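Local atomic coordinates of CARDB domain-containing protein (Pyrococcus furiosus, PDB entry 3IDU), a protein that is of unknown function but contains a CARDB domain, the part described here, which binds two manganese ions and may serve in adhesion. Residues A[82-88]-A[115-119]. Numbering follows the deposited sequence.
Sequences WTPTQEG and DVSVV
V118 is the bump of this contact, its two methyls fitting into the hollow of the bend that 82-88 makes on leaving strand 75-82. CG1 lies 3.6 Å from CB of P84 and 3.2 Å from the backbone O of Q86, while CG2 reaches both CB and CG of the proline and, farther along, CH2 of W82 (3.9 Å). P84 thus lies against both side chains, its CG over the centre of one indole face, 3.5 Å above the plane. W82 holds its CG opposite the backbone N (chi1 178°), which lets the six-membered ring reach CG1 of V116, near the ring plane and 4.0 Å from CZ3. Cutting V118 back to alanine is likely to leave a gap against P84 and deprive the indole end of a neighbour. At the far end of the bend G88 and V118 form an antiparallel hydrogen-bonded pair, N to O both ways at 2.9 Å and nearly straight (165° and 160°), with CB of E87 packed against the same V118 O. V29 also touches P84, V116 and V118. The contact packs the connection between strands 75-82 and 88-96, which belong to different sheets, onto the end of strand 111-118, consistent with an immunoglobulin-like E-set β-sandwich.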
loop_
_atom_site.group_PDB
_atom_site.type_symbol
_atom_site.label_atom_id
_atom_site.label_comp_id
_atom_site.label_asym_id
_atom_site.label_seq_id
_atom_site.Cartn_x
_atom_site.Cartn_y
_atom_site.Cartn_z
ATOM N N TRP A 82 -6.197 -5.396 12.349
ATOM C CA TRP A 82 -7.194 -6.322 11.845
ATOM C C TRP A 82 -7.332 -7.531 12.759
ATOM O O TRP A 82 -6.368 -8.263 12.994
ATOM C CB TRP A 82 -6.828 -6.782 10.434
ATOM C CG TRP A 82 -7.794 -7.779 9.859
ATOM C CD1 TRP A 82 -9.159 -7.733 9.926
ATOM C CD2 TRP A 82 -7.470 -8.940 9.088
ATOM N NE1 TRP A 82 -9.704 -8.793 9.241
ATOM C CE2 TRP A 82 -8.690 -9.551 8.716
ATOM C CE3 TRP A 82 -6.267 -9.526 8.674
ATOM C CZ2 TRP A 82 -8.741 -10.716 7.948
ATOM C CZ3 TRP A 82 -6.316 -10.685 7.908
ATOM C CH2 TRP A 82 -7.549 -11.268 7.553
ATOM N N THR A 83 -8.542 -7.729 13.268
ATOM C CA THR A 83 -8.833 -8.850 14.147
ATOM C C THR A 83 -9.793 -9.787 13.424
ATOM O O THR A 83 -11.010 -9.590 13.465
ATOM C CB THR A 83 -9.491 -8.373 15.456
ATOM O OG1 THR A 83 -8.694 -7.334 16.041
ATOM C CG2 THR A 83 -9.602 -9.527 16.441
ATOM N N PRO A 84 -9.254 -10.809 12.733
ATOM C CA PRO A 84 -10.039 -11.797 11.984
ATOM C C PRO A 84 -11.058 -12.509 12.866
ATOM O O PRO A 84 -10.798 -12.758 14.044
ATOM C CB PRO A 84 -8.978 -12.767 11.469
ATOM C CG PRO A 84 -7.777 -11.914 11.325
ATOM C CD PRO A 84 -7.812 -11.061 12.567
ATOM N N THR A 85 -12.207 -12.842 12.283
ATOM C CA THR A 85 -13.280 -13.529 12.998
ATOM C C THR A 85 -13.445 -14.967 12.507
ATOM O O THR A 85 -13.987 -15.816 13.219
ATOM C CB THR A 85 -14.625 -12.809 12.803
ATOM O OG1 THR A 85 -14.948 -12.780 11.407
ATOM C CG2 THR A 85 -14.554 -11.383 13.328
ATOM N N GLN A 86 -12.980 -15.235 11.290
ATOM C CA GLN A 86 -13.073 -16.567 10.693
ATOM C C GLN A 86 -11.714 -16.989 10.142
ATOM O O GLN A 86 -10.878 -16.142 9.828
ATOM C CB GLN A 86 -14.098 -16.570 9.553
ATOM C CG GLN A 86 -15.537 -16.303 9.974
ATOM C CD GLN A 86 -16.126 -17.431 10.802
ATOM O OE1 GLN A 86 -15.660 -17.714 11.906
ATOM N NE2 GLN A 86 -17.155 -18.084 10.268
ATOM N N GLU A 87 -11.496 -18.295 10.019
ATOM C CA GLU A 87 -10.230 -18.800 9.496
ATOM C C GLU A 87 -10.277 -18.921 7.979
ATOM O O GLU A 87 -11.344 -18.822 7.372
ATOM C CB GLU A 87 -9.902 -20.169 10.096
ATOM C CG GLU A 87 -10.876 -21.266 9.704
ATOM C CD GLU A 87 -10.364 -22.651 10.050
ATOM O OE1 GLU A 87 -11.109 -23.632 9.837
ATOM O OE2 GLU A 87 -9.215 -22.761 10.531
ATOM N N GLY A 88 -9.115 -19.141 7.372
ATOM C CA GLY A 88 -9.044 -19.278 5.928
ATOM C C GLY A 88 -7.914 -18.473 5.315
ATOM O O GLY A 88 -7.179 -17.779 6.020
ATOM N N ASP A 115 -0.895 -12.062 1.055
ATOM C CA ASP A 115 -1.733 -13.159 1.514
ATOM C C ASP A 115 -1.536 -13.459 2.999
ATOM O O ASP A 115 -0.407 -13.530 3.487
ATOM C CB ASP A 115 -1.439 -14.394 0.662
ATOM C CG ASP A 115 -1.848 -14.202 -0.788
ATOM O OD1 ASP A 115 -1.063 -14.554 -1.695
ATOM O OD2 ASP A 115 -2.966 -13.692 -1.027
ATOM N N VAL A 116 -2.647 -13.632 3.710
ATOM C CA VAL A 116 -2.616 -13.915 5.140
ATOM C C VAL A 116 -3.423 -15.164 5.470
ATOM O O VAL A 116 -4.567 -15.307 5.039
ATOM C CB VAL A 116 -3.192 -12.734 5.955
ATOM C CG1 VAL A 116 -3.195 -13.076 7.438
ATOM C CG2 VAL A 116 -2.369 -11.480 5.704
ATOM N N SER A 117 -2.828 -16.067 6.238
ATOM C CA SER A 117 -3.512 -17.294 6.620
ATOM C C SER A 117 -4.029 -17.208 8.053
ATOM O O SER A 117 -3.246 -17.194 9.004
ATOM C CB SER A 117 -2.567 -18.490 6.484
ATOM O OG SER A 117 -3.235 -19.698 6.800
ATOM N N VAL A 118 -5.350 -17.140 8.199
ATOM C CA VAL A 118 -5.974 -17.064 9.516
ATOM C C VAL A 118 -6.290 -18.472 10.009
ATOM O O VAL A 118 -6.992 -19.227 9.339
ATOM C CB VAL A 118 -7.285 -16.245 9.477
ATOM C CG1 VAL A 118 -7.900 -16.176 10.869
ATOM C CG2 VAL A 118 -7.007 -14.845 8.952
ATOM N N VAL A 119 -5.768 -18.820 11.179
ATOM C CA VAL A 119 -5.989 -20.145 11.746
ATOM C C VAL A 119 -6.571 -20.068 13.154
ATOM O O VAL A 119 -6.000 -19.432 14.038
ATOM C CB VAL A 119 -4.672 -20.942 11.799
ATOM C CG1 VAL A 119 -4.949 -22.379 12.209
ATOM C CG2 VAL A 119 -3.983 -20.890 10.444
#